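Local structure of beta-lactamase domain protein (Burkholderia ambifaria, 5I0P) at residues D49-W54 / P105-L110; W66-C71 / T80-I85; Y211-E216 / S230-L235. The protein probably acts as a zinc-dependent hydrolase of the metallo-beta-lactamase superfamily, holding two zinc ions side by side in one site. All blocks are in the same frame, centred on the assembly; numbering follows the deposited sequence.

Interaction 1 of 3, residues D49-W54 / P105-L110; sequences DHINLW and PDHFGL. With ZN (zinc ion), chain F.
I51 meets H107 through a CH-pi contact in which the methyl end of an aliphatic chain sits squarely on an imidazole. CD1 lies 3.5 Å from the centroid of the H107 ring, 3° off the ring normal, and so is almost equally far from all five ring atoms. Both torsions of I51 are extended (chi1 180°, chi2 170°), which sends this methyl straight out from strand 50-60 to helix 105-108. Van der Waals contact with D106 adds to this: I51 CD1 also lies 3.1 Å from the backbone O of D106 and 3.8 Å from its OD1. The two segments share no hydrogen bond. D106 and H107 close the HxHxDH signature of the metallo-beta-lactamase superfamily, which begins at H102 and H104, so the apolar packing falls on the short helix carrying two metal ligands. Coordination is the third kind of interaction. H107 NE2 binds a zinc ion at 2.3 Å, and D106 OD1 is a longer ligand of it at 2.7 Å; D232 and H277 supply its other protein ligands. At the other nitrogen of the imidazole, ND1 is hydrogen-bonded to D70 OD2, a second-shell carboxylate that, together with the metal, fixes the rotation of the ring.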
ATOM      1  N   ASP A  49      -8.593   1.275 -10.367  1.00 32.56           N
ATOM      2  CA  ASP A  49      -9.049   2.505 -11.013  1.00 27.43           C
ATOM      3  C   ASP A  49      -9.108   3.708 -10.080  1.00 27.94           C
ATOM      4  O   ASP A  49      -9.592   4.767 -10.493  1.00 31.74           O
ATOM      5  CB  ASP A  49     -10.427   2.315 -11.660  1.00 33.91           C
ATOM      6  CG  ASP A  49     -11.532   1.993 -10.654  1.00 41.12           C
ATOM      7  OD1 ASP A  49     -11.374   2.271  -9.429  1.00 42.78           O
ATOM      8  OD2 ASP A  49     -12.615   1.537 -11.125  1.00 41.08           O
ATOM      9  N   HIS A  50      -8.674   3.573  -8.831  1.00 26.80           N
ATOM     10  CA  HIS A  50      -8.815   4.683  -7.913  1.00 27.00           C
ATOM     11  C   HIS A  50      -7.823   4.528  -6.772  1.00 24.67           C
ATOM     12  O   HIS A  50      -7.393   3.430  -6.450  1.00 20.21           O
ATOM     13  CB  HIS A  50     -10.242   4.748  -7.365  1.00 22.38           C
ATOM     14  CG  HIS A  50     -10.521   3.703  -6.343  1.00 21.66           C
ATOM     15  ND1 HIS A  50     -10.942   2.432  -6.683  1.00 24.15           N
ATOM     16  CD2 HIS A  50     -10.383   3.710  -4.994  1.00 21.81           C
ATOM     17  CE1 HIS A  50     -11.090   1.715  -5.578  1.00 22.74           C
ATOM     18  NE2 HIS A  50     -10.741   2.461  -4.542  1.00 22.44           N
ATOM     19  N   ILE A  51      -7.536   5.632  -6.105  1.00 27.99           N
ATOM     20  CA  ILE A  51      -6.885   5.589  -4.801  1.00 26.27           C
ATOM     21  C   ILE A  51      -7.608   6.565  -3.881  1.00 25.46           C
ATOM     22  O   ILE A  51      -7.994   7.662  -4.302  1.00 25.19           O
ATOM     23  CB  ILE A  51      -5.369   5.898  -4.884  1.00 28.92           C
ATOM     24  CG1 ILE A  51      -4.732   5.847  -3.486  1.00 25.10           C
ATOM     25  CG2 ILE A  51      -5.084   7.221  -5.612  1.00 20.47           C
ATOM     26  CD1 ILE A  51      -3.222   5.898  -3.484  1.00 18.73           C
ATOM     27  N   ASN A  52      -7.797   6.158  -2.625  1.00 25.84           N
ATOM     28  CA  ASN A  52      -8.393   7.013  -1.606  1.00 32.31           C
ATOM     29  C   ASN A  52      -7.297   7.774  -0.893  1.00 29.13           C
ATOM     30  O   ASN A  52      -6.314   7.168  -0.455  1.00 30.23           O
ATOM     31  CB  ASN A  52      -9.193   6.206  -0.586  1.00 31.76           C
ATOM     32  CG  ASN A  52     -10.261   5.374  -1.225  1.00 28.69           C
ATOM     33  OD1 ASN A  52     -10.981   5.866  -2.082  1.00 24.94           O
ATOM     34  ND2 ASN A  52     -10.399   4.114  -0.791  1.00 20.21           N
ATOM     35  N   LEU A  53      -7.457   9.096  -0.797  1.00 26.09           N
ATOM     36  CA  LEU A  53      -6.515   9.942  -0.067  1.00 31.09           C
ATOM     37  C   LEU A  53      -7.219  10.575   1.125  1.00 30.06           C
ATOM     38  O   LEU A  53      -8.446  10.670   1.169  1.00 33.69           O
ATOM     39  CB  LEU A  53      -5.886  11.032  -0.967  1.00 24.21           C
ATOM     40  CG  LEU A  53      -5.333  10.612  -2.341  1.00 28.78           C
ATOM     41  CD1 LEU A  53      -4.789  11.815  -3.072  1.00 22.57           C
ATOM     42  CD2 LEU A  53      -4.266   9.466  -2.278  1.00 27.72           C
ATOM     43  N   TRP A  54      -6.439  10.997   2.109  1.00 23.93           N
ATOM     44  CA  TRP A  54      -7.006  11.490   3.351  1.00 30.14           C
ATOM     45  C   TRP A  54      -6.513  12.908   3.618  1.00 35.07           C
ATOM     46  O   TRP A  54      -5.303  13.184   3.543  1.00 32.18           O
ATOM     47  CB  TRP A  54      -6.676  10.523   4.507  1.00 31.28           C
ATOM     48  CG  TRP A  54      -6.871   9.114   4.068  1.00 30.87           C
ATOM     49  CD1 TRP A  54      -5.882   8.221   3.735  1.00 24.10           C
ATOM     50  CD2 TRP A  54      -8.122   8.453   3.784  1.00 30.09           C
ATOM     51  NE1 TRP A  54      -6.435   7.039   3.322  1.00 20.12           N
ATOM     52  CE2 TRP A  54      -7.803   7.147   3.320  1.00 25.25           C
ATOM     53  CE3 TRP A  54      -9.473   8.825   3.896  1.00 32.07           C
ATOM     54  CZ2 TRP A  54      -8.786   6.208   2.974  1.00 20.58           C
ATOM     55  CZ3 TRP A  54     -10.454   7.896   3.562  1.00 28.82           C
ATOM     56  CH2 TRP A  54     -10.106   6.597   3.099  1.00 30.97           C
ATOM     57  N   PRO A 105       3.654   4.120  -6.575  1.00 20.93           N
ATOM     58  CA  PRO A 105       3.465   5.393  -7.295  1.00 26.15           C
ATOM     59  C   PRO A 105       2.110   6.068  -7.043  1.00 34.35           C
ATOM     60  O   PRO A 105       2.028   7.310  -7.050  1.00 41.20           O
ATOM     61  CB  PRO A 105       3.607   4.977  -8.763  1.00 24.94           C
ATOM     62  CG  PRO A 105       4.259   3.682  -8.724  1.00 29.39           C
ATOM     63  CD  PRO A 105       3.870   2.992  -7.484  1.00 19.51           C
ATOM     64  N   ASP A 106       1.038   5.287  -6.857  1.00 28.24           N
ATOM     65  CA  ASP A 106      -0.256   5.904  -6.627  1.00 30.95           C
ATOM     66  C   ASP A 106      -0.318   6.592  -5.259  1.00 31.86           C
ATOM     67  O   ASP A 106      -1.143   7.500  -5.080  1.00 30.05           O
ATOM     68  CB  ASP A 106      -1.406   4.882  -6.836  1.00 27.62           C
ATOM     69  CG  ASP A 106      -1.167   3.515  -6.153  1.00 34.74           C
ATOM     70  OD1 ASP A 106      -2.150   2.950  -5.596  1.00 39.85           O
ATOM     71  OD2 ASP A 106      -0.027   2.998  -6.163  1.00 34.86           O
ATOM     72  N   HIS A 107       0.575   6.243  -4.318  1.00 24.11           N
ATOM     73  CA  HIS A 107       0.592   6.928  -3.024  1.00 18.65           C
ATOM     74  C   HIS A 107       1.575   8.085  -2.965  1.00 21.35           C
ATOM     75  O   HIS A 107       1.292   9.085  -2.292  1.00 27.60           O
ATOM     76  CB  HIS A 107       0.893   5.936  -1.908  1.00 18.06           C
ATOM     77  CG  HIS A 107      -0.093   4.818  -1.847  1.00 30.45           C
ATOM     78  ND1 HIS A 107      -1.061   4.730  -0.865  1.00 28.04           N
ATOM     79  CD2 HIS A 107      -0.314   3.780  -2.687  1.00 19.03           C
ATOM     80  CE1 HIS A 107      -1.798   3.653  -1.071  1.00 18.99           C
ATOM     81  NE2 HIS A 107      -1.364   3.059  -2.166  1.00 24.00           N
ATOM     82  N   PHE A 108       2.653   8.010  -3.755  1.00 19.38           N
ATOM     83  CA  PHE A 108       3.851   8.813  -3.591  1.00 19.86           C
ATOM     84  C   PHE A 108       4.125   9.732  -4.763  1.00 20.85           C
ATOM     85  O   PHE A 108       4.891  10.681  -4.598  1.00 21.37           O
ATOM     86  CB  PHE A 108       5.059   7.884  -3.412  1.00 24.23           C
ATOM     87  CG  PHE A 108       6.322   8.553  -2.981  1.00 23.09           C
ATOM     88  CD1 PHE A 108       6.331   9.498  -1.970  1.00 27.88           C
ATOM     89  CD2 PHE A 108       7.541   8.179  -3.556  1.00 26.38           C
ATOM     90  CE1 PHE A 108       7.538  10.096  -1.547  1.00 23.51           C
ATOM     91  CE2 PHE A 108       8.747   8.731  -3.121  1.00 29.97           C
ATOM     92  CZ  PHE A 108       8.735   9.707  -2.114  1.00 30.78           C
ATOM     93  N   GLY A 109       3.492   9.498  -5.917  1.00 22.90           N
ATOM     94  CA  GLY A 109       3.863  10.209  -7.133  1.00 23.90           C
ATOM     95  C   GLY A 109       3.838  11.725  -7.006  1.00 31.24           C
ATOM     96  O   GLY A 109       4.760  12.412  -7.469  1.00 33.38           O
ATOM     97  N   LEU A 110       2.774  12.278  -6.401  1.00 31.93           N
ATOM     98  CA  LEU A 110       2.604  13.730  -6.340  1.00 34.15           C
ATOM     99  C   LEU A 110       3.134  14.334  -5.045  1.00 31.68           C
ATOM    100  O   LEU A 110       2.774  15.471  -4.703  1.00 29.88           O
ATOM    101  CB  LEU A 110       1.139  14.119  -6.526  1.00 28.16           C
ATOM    102  CG  LEU A 110       0.735  14.088  -7.975  1.00 28.70           C
ATOM    103  CD1 LEU A 110      -0.720  14.470  -8.093  1.00 31.23           C
ATOM    104  CD2 LEU A 110       1.611  15.037  -8.722  1.00 33.41           C
TER
HETATM  105 ZN    ZN F 401      -2.134   1.339  -3.473  1.00 37.13          ZN

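Interaction 2 of 3, residues W66-C71 / T80-I85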
ATOM      1  N   TRP A  66      -4.060  21.331   7.212  1.00 36.19           N
ATOM      2  CA  TRP A  66      -4.369  19.973   6.816  1.00 33.05           C
ATOM      3  C   TRP A  66      -3.089  19.167   6.686  1.00 39.95           C
ATOM      4  O   TRP A  66      -2.094  19.631   6.119  1.00 35.03           O
ATOM      5  CB  TRP A  66      -5.126  19.984   5.481  1.00 32.67           C
ATOM      6  CG  TRP A  66      -6.381  20.835   5.579  1.00 37.20           C
ATOM      7  CD1 TRP A  66      -6.498  22.192   5.322  1.00 42.30           C
ATOM      8  CD2 TRP A  66      -7.677  20.397   5.972  1.00 34.66           C
ATOM      9  NE1 TRP A  66      -7.783  22.608   5.550  1.00 37.82           N
ATOM     10  CE2 TRP A  66      -8.532  21.526   5.938  1.00 40.54           C
ATOM     11  CE3 TRP A  66      -8.204  19.158   6.357  1.00 33.42           C
ATOM     12  CZ2 TRP A  66      -9.877  21.449   6.277  1.00 37.64           C
ATOM     13  CZ3 TRP A  66      -9.543  19.080   6.678  1.00 39.12           C
ATOM     14  CH2 TRP A  66     -10.368  20.230   6.647  1.00 36.36           C
ATOM     15  N   THR A  67      -3.122  17.945   7.198  1.00 42.37           N
ATOM     16  CA  THR A  67      -2.098  16.969   6.881  1.00 43.83           C
ATOM     17  C   THR A  67      -2.657  16.076   5.791  1.00 35.99           C
ATOM     18  O   THR A  67      -3.784  15.579   5.911  1.00 30.26           O
ATOM     19  CB  THR A  67      -1.701  16.140   8.090  1.00 47.06           C
ATOM     20  OG1 THR A  67      -0.938  16.965   8.969  1.00 42.96           O
ATOM     21  CG2 THR A  67      -0.819  14.961   7.626  1.00 45.15           C
ATOM     22  N   ILE A  68      -1.920  15.963   4.698  1.00 34.99           N
ATOM     23  CA  ILE A  68      -2.302  15.087   3.603  1.00 35.19           C
ATOM     24  C   ILE A  68      -1.743  13.706   3.870  1.00 30.16           C
ATOM     25  O   ILE A  68      -0.578  13.565   4.258  1.00 32.77           O
ATOM     26  CB  ILE A  68      -1.793  15.634   2.260  1.00 35.02           C
ATOM     27  CG1 ILE A  68      -2.549  16.914   1.886  1.00 34.64           C
ATOM     28  CG2 ILE A  68      -1.958  14.588   1.194  1.00 24.13           C
ATOM     29  CD1 ILE A  68      -2.022  17.554   0.622  1.00 27.26           C
ATOM     30  N   VAL A  69      -2.556  12.680   3.656  1.00 25.85           N
ATOM     31  CA  VAL A  69      -2.044  11.315   3.631  1.00 23.27           C
ATOM     32  C   VAL A  69      -2.203  10.760   2.226  1.00 31.19           C
ATOM     33  O   VAL A  69      -3.318  10.419   1.801  1.00 37.23           O
ATOM     34  CB  VAL A  69      -2.734  10.424   4.668  1.00 25.23           C
ATOM     35  CG1 VAL A  69      -2.166   8.980   4.608  1.00 20.52           C
ATOM     36  CG2 VAL A  69      -2.578  11.050   6.072  1.00 23.96           C
ATOM     37  N   ASP A  70      -1.065  10.620   1.533  1.00 31.73           N
ATOM     38  CA  ASP A  70      -0.940  10.031   0.196  1.00 23.08           C
ATOM     39  C   ASP A  70      -1.399  10.996  -0.896  1.00 20.89           C
ATOM     40  O   ASP A  70      -2.207  11.889  -0.656  1.00 24.30           O
ATOM     41  CB  ASP A  70      -1.681   8.679   0.135  1.00 21.02           C
ATOM     42  CG  ASP A  70      -0.947   7.570   0.909  1.00 26.53           C
ATOM     43  OD1 ASP A  70       0.207   7.799   1.306  1.00 25.59           O
ATOM     44  OD2 ASP A  70      -1.506   6.463   1.106  1.00 24.10           O
ATOM     45  N   CYS A  71      -0.906  10.795  -2.112  1.00 20.79           N
ATOM     46  CA  CYS A  71      -0.740  11.881  -3.066  1.00 28.44           C
ATOM     47  C   CYS A  71      -1.402  11.694  -4.426  1.00 33.62           C
ATOM     48  O   CYS A  71      -1.704  12.692  -5.091  1.00 33.39           O
ATOM     49  CB  CYS A  71       0.770  12.103  -3.285  1.00 28.70           C
ATOM     50  SG  CYS A  71       1.677  12.280  -1.759  1.00 34.70           S
ATOM     51  N   THR A  80      -5.344  18.220 -11.476  1.00 45.38           N
ATOM     52  CA  THR A  80      -6.484  19.106 -11.643  1.00 41.64           C
ATOM     53  C   THR A  80      -7.433  18.987 -10.459  1.00 43.27           C
ATOM     54  O   THR A  80      -7.969  20.000  -9.980  1.00 44.87           O
ATOM     55  CB  THR A  80      -7.226  18.767 -12.949  1.00 45.06           C
ATOM     56  OG1 THR A  80      -6.359  18.932 -14.080  1.00 41.14           O
ATOM     57  CG2 THR A  80      -8.460  19.695 -13.139  1.00 38.10           C
ATOM     58  N   HIS A  81      -7.671  17.751  -9.984  1.00 36.80           N
ATOM     59  CA  HIS A  81      -8.575  17.554  -8.854  1.00 37.03           C
ATOM     60  C   HIS A  81      -7.971  18.083  -7.547  1.00 38.92           C
ATOM     61  O   HIS A  81      -8.687  18.643  -6.705  1.00 44.17           O
ATOM     62  CB  HIS A  81      -8.950  16.076  -8.735  1.00 30.94           C
ATOM     63  CG  HIS A  81      -9.762  15.551  -9.886  1.00 34.50           C
ATOM     64  ND1 HIS A  81     -10.582  16.354 -10.654  1.00 42.34           N
ATOM     65  CD2 HIS A  81      -9.892  14.298 -10.388  1.00 35.19           C
ATOM     66  CE1 HIS A  81     -11.173  15.618 -11.580  1.00 40.12           C
ATOM     67  NE2 HIS A  81     -10.781  14.367 -11.437  1.00 39.08           N
ATOM     68  N   TRP A  82      -6.660  17.935  -7.360  1.00 32.86           N
ATOM     69  CA  TRP A  82      -6.023  18.542  -6.195  1.00 30.83           C
ATOM     70  C   TRP A  82      -6.192  20.056  -6.220  1.00 38.11           C
ATOM     71  O   TRP A  82      -6.551  20.670  -5.202  1.00 38.22           O
ATOM     72  CB  TRP A  82      -4.538  18.186  -6.148  1.00 33.16           C
ATOM     73  CG  TRP A  82      -4.183  16.999  -5.325  1.00 30.61           C
ATOM     74  CD1 TRP A  82      -3.462  15.915  -5.733  1.00 26.71           C
ATOM     75  CD2 TRP A  82      -4.509  16.773  -3.944  1.00 29.33           C
ATOM     76  NE1 TRP A  82      -3.320  15.025  -4.694  1.00 29.41           N
ATOM     77  CE2 TRP A  82      -3.958  15.520  -3.587  1.00 28.02           C
ATOM     78  CE3 TRP A  82      -5.231  17.496  -2.980  1.00 32.49           C
ATOM     79  CZ2 TRP A  82      -4.068  14.988  -2.292  1.00 25.07           C
ATOM     80  CZ3 TRP A  82      -5.356  16.963  -1.696  1.00 31.09           C
ATOM     81  CH2 TRP A  82      -4.776  15.715  -1.369  1.00 27.80           C
ATOM     82  N   GLU A  83      -5.950  20.676  -7.386  1.00 35.73           N
ATOM     83  CA  GLU A  83      -6.122  22.126  -7.487  1.00 41.81           C
ATOM     84  C   GLU A  83      -7.536  22.542  -7.138  1.00 41.67           C
ATOM     85  O   GLU A  83      -7.732  23.573  -6.490  1.00 49.91           O
ATOM     86  CB  GLU A  83      -5.750  22.633  -8.876  1.00 37.63           C
ATOM     87  CG  GLU A  83      -4.238  22.761  -9.066  1.00 50.00           C
ATOM     88  CD  GLU A  83      -3.616  23.767  -8.111  1.00 47.75           C
ATOM     89  OE1 GLU A  83      -2.518  23.506  -7.623  1.00 48.39           O
ATOM     90  OE2 GLU A  83      -4.239  24.811  -7.827  1.00 53.81           O
ATOM     91  N   GLN A  84      -8.525  21.736  -7.523  1.00 39.57           N
ATOM     92  CA  GLN A  84      -9.904  22.021  -7.156  1.00 41.71           C
ATOM     93  C   GLN A  84     -10.125  21.865  -5.657  1.00 42.23           C
ATOM     94  O   GLN A  84     -10.862  22.651  -5.047  1.00 45.67           O
ATOM     95  CB  GLN A  84     -10.852  21.112  -7.930  1.00 51.50           C
ATOM     96  CG  GLN A  84     -11.102  21.547  -9.364  1.00 67.09           C
ATOM     97  CD  GLN A  84     -11.750  20.457 -10.213  1.00 77.71           C
ATOM     98  OE1 GLN A  84     -12.009  19.332  -9.748  1.00 84.23           O
ATOM     99  NE2 GLN A  84     -12.000  20.787 -11.481  1.00 73.05           N
ATOM    100  N   ILE A  85      -9.496  20.865  -5.039  1.00 40.44           N
ATOM    101  CA  ILE A  85      -9.650  20.711  -3.595  1.00 40.33           C
ATOM    102  C   ILE A  85      -8.960  21.849  -2.856  1.00 44.53           C
ATOM    103  O   ILE A  85      -9.466  22.342  -1.838  1.00 39.80           O
ATOM    104  CB  ILE A  85      -9.134  19.339  -3.140  1.00 36.01           C
ATOM    105  CG1 ILE A  85     -10.221  18.269  -3.361  1.00 31.89           C
ATOM    106  CG2 ILE A  85      -8.600  19.411  -1.684  1.00 32.17           C
ATOM    107  CD1 ILE A  85      -9.740  17.038  -4.050  1.00 34.56           C
TER
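W82 points its indole from helix 76-88 toward the end of strand 63-69, and I68 and the backbone of C71 receive it there. The I68 and W82 side chains approach from opposite directions, meeting at the six-membered end of the indole: I68 CD1 is 3.9 Å from W82 CH2, and the CG2 branch comes to the same atom from the same side of the ring, at 4.0 Å. The isoleucine approaches obliquely, CG2 anti to the backbone N and CG1 beside it (chi1 -69°), which turns both branches to the indole. Along the indole edge the partners are backbone carbonyls: D70 O lies near the ring plane, 4.0 Å from W82 CZ2, while C71 O accepts a hydrogen bond of 2.9 Å from W82 NE1. This bond is nearly straight at the hydrogen (168°) and lies in the indole plane, although the donor stands 36° out of the C71 carbonyl plane. The contact joins the first strand and helix of the beta-alpha-beta unit 63-69, 76-88 and 95-99; L40, M42 and L53 also pack on W82. Chemically, a carbonyl just past the strand satisfies a buried N-H, and this directional bond with aliphatic packing at the indole's other end sets the ring's rotation.

Interaction 3 of 3, residues Y211-E216 / S230-L235. With ZN (zinc ion), chain E; ZN (zinc ion), chain F.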
ATOM      1  N   TYR A 211       4.841  -5.281   6.480  1.00 30.00           N
ATOM      2  CA  TYR A 211       5.914  -5.777   5.627  1.00 27.69           C
ATOM      3  C   TYR A 211       5.346  -6.736   4.588  1.00 27.83           C
ATOM      4  O   TYR A 211       4.235  -7.244   4.727  1.00 27.03           O
ATOM      5  CB  TYR A 211       7.009  -6.437   6.481  1.00 22.89           C
ATOM      6  CG  TYR A 211       7.573  -5.483   7.506  1.00 22.86           C
ATOM      7  CD1 TYR A 211       8.594  -4.601   7.171  1.00 27.69           C
ATOM      8  CD2 TYR A 211       7.053  -5.426   8.782  1.00 22.70           C
ATOM      9  CE1 TYR A 211       9.096  -3.689   8.096  1.00 22.62           C
ATOM     10  CE2 TYR A 211       7.530  -4.530   9.705  1.00 25.74           C
ATOM     11  CZ  TYR A 211       8.558  -3.662   9.361  1.00 28.53           C
ATOM     12  OH  TYR A 211       9.036  -2.765  10.292  1.00 32.67           O
ATOM     13  N   GLY A 212       6.116  -6.991   3.535  1.00 25.97           N
ATOM     14  CA  GLY A 212       5.677  -7.941   2.536  1.00 24.18           C
ATOM     15  C   GLY A 212       5.084  -7.323   1.291  1.00 28.08           C
ATOM     16  O   GLY A 212       5.270  -7.844   0.188  1.00 34.93           O
ATOM     17  N   HIS A 213       4.348  -6.225   1.449  1.00 26.76           N
ATOM     18  CA  HIS A 213       3.848  -5.447   0.320  1.00 26.54           C
ATOM     19  C   HIS A 213       4.877  -4.422  -0.163  1.00 27.29           C
ATOM     20  O   HIS A 213       5.027  -4.203  -1.367  1.00 20.57           O
ATOM     21  CB  HIS A 213       2.521  -4.784   0.717  1.00 20.25           C
ATOM     22  CG  HIS A 213       1.944  -3.891  -0.333  1.00 25.20           C
ATOM     23  ND1 HIS A 213       1.459  -4.365  -1.535  1.00 25.86           N
ATOM     24  CD2 HIS A 213       1.718  -2.557  -0.335  1.00 27.09           C
ATOM     25  CE1 HIS A 213       1.011  -3.350  -2.254  1.00 25.41           C
ATOM     26  NE2 HIS A 213       1.145  -2.244  -1.543  1.00 24.02           N
ATOM     27  N   SER A 214       5.628  -3.843   0.761  1.00 35.62           N
ATOM     28  CA  SER A 214       6.578  -2.771   0.486  1.00 34.00           C
ATOM     29  C   SER A 214       7.593  -2.758   1.628  1.00 32.09           C
ATOM     30  O   SER A 214       7.395  -3.454   2.639  1.00 24.22           O
ATOM     31  CB  SER A 214       5.866  -1.411   0.367  1.00 29.55           C
ATOM     32  OG  SER A 214       5.194  -1.073   1.571  1.00 31.15           O
ATOM     33  N   PRO A 215       8.698  -1.994   1.491  1.00 30.32           N
ATOM     34  CA  PRO A 215       9.778  -2.092   2.486  1.00 30.41           C
ATOM     35  C   PRO A 215       9.326  -1.946   3.927  1.00 32.73           C
ATOM     36  O   PRO A 215       9.704  -2.763   4.787  1.00 31.81           O
ATOM     37  CB  PRO A 215      10.709  -0.935   2.088  1.00 24.53           C
ATOM     38  CG  PRO A 215      10.539  -0.787   0.669  1.00 23.84           C
ATOM     39  CD  PRO A 215       9.099  -1.112   0.378  1.00 30.98           C
ATOM     40  N   GLU A 216       8.517  -0.923   4.208  1.00 27.39           N
ATOM     41  CA  GLU A 216       8.218  -0.515   5.572  1.00 30.07           C
ATOM     42  C   GLU A 216       6.939   0.311   5.557  1.00 30.39           C
ATOM     43  O   GLU A 216       6.974   1.539   5.731  1.00 27.54           O
ATOM     44  CB  GLU A 216       9.390   0.282   6.165  1.00 22.15           C
ATOM     45  CG  GLU A 216       9.277   0.517   7.670  1.00 27.57           C
ATOM     46  CD  GLU A 216      10.347   1.494   8.241  1.00 31.86           C
ATOM     47  OE1 GLU A 216      11.300   1.910   7.527  1.00 31.26           O
ATOM     48  OE2 GLU A 216      10.240   1.831   9.433  1.00 28.22           O
ATOM     49  N   SER A 230      -5.364   2.329   6.615  1.00 24.73           N
ATOM     50  CA  SER A 230      -4.745   1.026   6.460  1.00 28.66           C
ATOM     51  C   SER A 230      -3.792   0.951   5.282  1.00 30.63           C
ATOM     52  O   SER A 230      -3.087  -0.055   5.153  1.00 32.63           O
ATOM     53  CB  SER A 230      -5.810  -0.072   6.330  1.00 25.24           C
ATOM     54  OG  SER A 230      -6.534   0.028   5.134  1.00 26.43           O
ATOM     55  N   GLY A 231      -3.705   2.000   4.465  1.00 24.61           N
ATOM     56  CA  GLY A 231      -2.824   1.938   3.305  1.00 24.10           C
ATOM     57  C   GLY A 231      -3.268   0.805   2.399  1.00 34.73           C
ATOM     58  O   GLY A 231      -4.464   0.609   2.148  1.00 39.49           O
ATOM     59  N   ASP A 232      -2.312   0.026   1.923  1.00 30.30           N
ATOM     60  CA  ASP A 232      -2.632  -1.139   1.123  1.00 24.93           C
ATOM     61  C   ASP A 232      -2.583  -2.429   1.934  1.00 26.59           C
ATOM     62  O   ASP A 232      -2.725  -3.501   1.349  1.00 30.17           O
ATOM     63  CB  ASP A 232      -1.674  -1.290  -0.061  1.00 20.20           C
ATOM     64  CG  ASP A 232      -1.899  -0.282  -1.169  1.00 23.91           C
ATOM     65  OD1 ASP A 232      -2.848   0.517  -1.193  1.00 28.02           O
ATOM     66  OD2 ASP A 232      -1.070  -0.306  -2.076  1.00 39.67           O
ATOM     67  N   MET A 233      -2.374  -2.365   3.257  1.00 26.00           N
ATOM     68  CA  MET A 233      -2.192  -3.609   4.006  1.00 27.35           C
ATOM     69  C   MET A 233      -3.513  -4.353   4.193  1.00 25.94           C
ATOM     70  O   MET A 233      -3.542  -5.594   4.146  1.00 23.00           O
ATOM     71  CB  MET A 233      -1.523  -3.336   5.361  1.00 21.10           C
ATOM     72  CG  MET A 233      -0.109  -2.878   5.208  1.00 20.80           C
ATOM     73  SD  MET A 233       0.983  -4.170   4.547  1.00 29.95           S
ATOM     74  CE  MET A 233       0.968  -5.400   5.860  1.00 24.48           C
ATOM     75  N   VAL A 234      -4.618  -3.634   4.383  1.00 24.18           N
ATOM     76  CA  VAL A 234      -5.943  -4.267   4.505  1.00 27.58           C
ATOM     77  C   VAL A 234      -6.879  -3.567   3.534  1.00 31.03           C
ATOM     78  O   VAL A 234      -7.308  -2.428   3.786  1.00 29.47           O
ATOM     79  CB  VAL A 234      -6.524  -4.206   5.927  1.00 33.68           C
ATOM     80  CG1 VAL A 234      -7.783  -5.076   6.005  1.00 23.65           C
ATOM     81  CG2 VAL A 234      -5.473  -4.587   7.002  1.00 23.03           C
ATOM     82  N   LEU A 235      -7.194  -4.236   2.428  1.00 24.18           N
ATOM     83  CA  LEU A 235      -8.121  -3.693   1.478  1.00 25.02           C
ATOM     84  C   LEU A 235      -9.418  -4.510   1.486  1.00 32.98           C
ATOM     85  O   LEU A 235      -9.374  -5.738   1.596  1.00 33.60           O
ATOM     86  CB  LEU A 235      -7.523  -3.668   0.080  1.00 21.96           C
ATOM     87  CG  LEU A 235      -6.175  -2.964   0.004  1.00 26.83           C
ATOM     88  CD1 LEU A 235      -5.502  -3.204  -1.366  1.00 24.03           C
ATOM     89  CD2 LEU A 235      -6.312  -1.515   0.292  1.00 21.20           C
TER
HETATM   90 ZN    ZN E 400       0.869  -0.402  -2.846  1.00 50.66          ZN
HETATM   91 ZN    ZN F 401      -2.134   1.339  -3.473  1.00 37.13          ZN
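H213 and D232 meet as ligands of one zinc ion. H213 NE2 binds this first zinc ion at 2.3 Å, and D232 OD2 binds it at 2.1 Å. The two ligand atoms, H213 NE2 and D232 OD2, are therefore only 3.0 Å apart, yet no hydrogen bond links them, since both direct their electrons to the metal. The imidazole and carboxylate planes are turned 67° against each other, so the groups neither stack nor lie flat edge to edge. With CG anti to the backbone N (chi1 177°), H213 stretches across the gap, and its ND1 is held from behind by the backbone O of N241. D232 does double duty: its OD2 also reaches the second zinc ion at 2.4 Å, and its OD1 grips that ion at 2.5 Å, making a chelate on one metal and a one-atom bridge between the two.

The other half of the contact is looser and has no polar bond across it. M233, folded back at its second and third torsions (chi2 -67°), turns its thioether toward the loop, where SD stays 4.2 Å from H213 CB. Within the two segments its methyl CE meets the backbone of Y211, 3.9 Å from Y211 O; S260 of helix 253-260 also packs on M233. The CB of Y211 points away from 230-235, and Y211 and H213 are both partly exposed, whereas D232 and M233 are buried.

H102 and H104 complete the first zinc site, and D106, H107 and H277 join D232 at the second. Three histidines with a bridging aspartate on one metal, and the same aspartate shared with its neighbour, are the hallmark of the dinuclear centre of many metallo-beta-lactamase superfamily hydrolases.

How the interactions relate
From the N terminus, strand 50-60 opens interaction 1, which closes only at helix 105-108, some fifty residues later. Interaction 2 opens and closes within that interval, its strand 63-69 lying next to 50-60 in the seven-stranded sheet. The two contacts adjoin: W54 O and V69 N are paired between the neighbouring strands. Interaction 3 follows in series, closing a short loop that holds the antiparallel pair 217-222 and 227-231 of the six-stranded sheet. It has no direct touch with interaction 2, but it shares a zinc ion with interaction 1, so the two sheets are tied together through the metal site that lies between their loops.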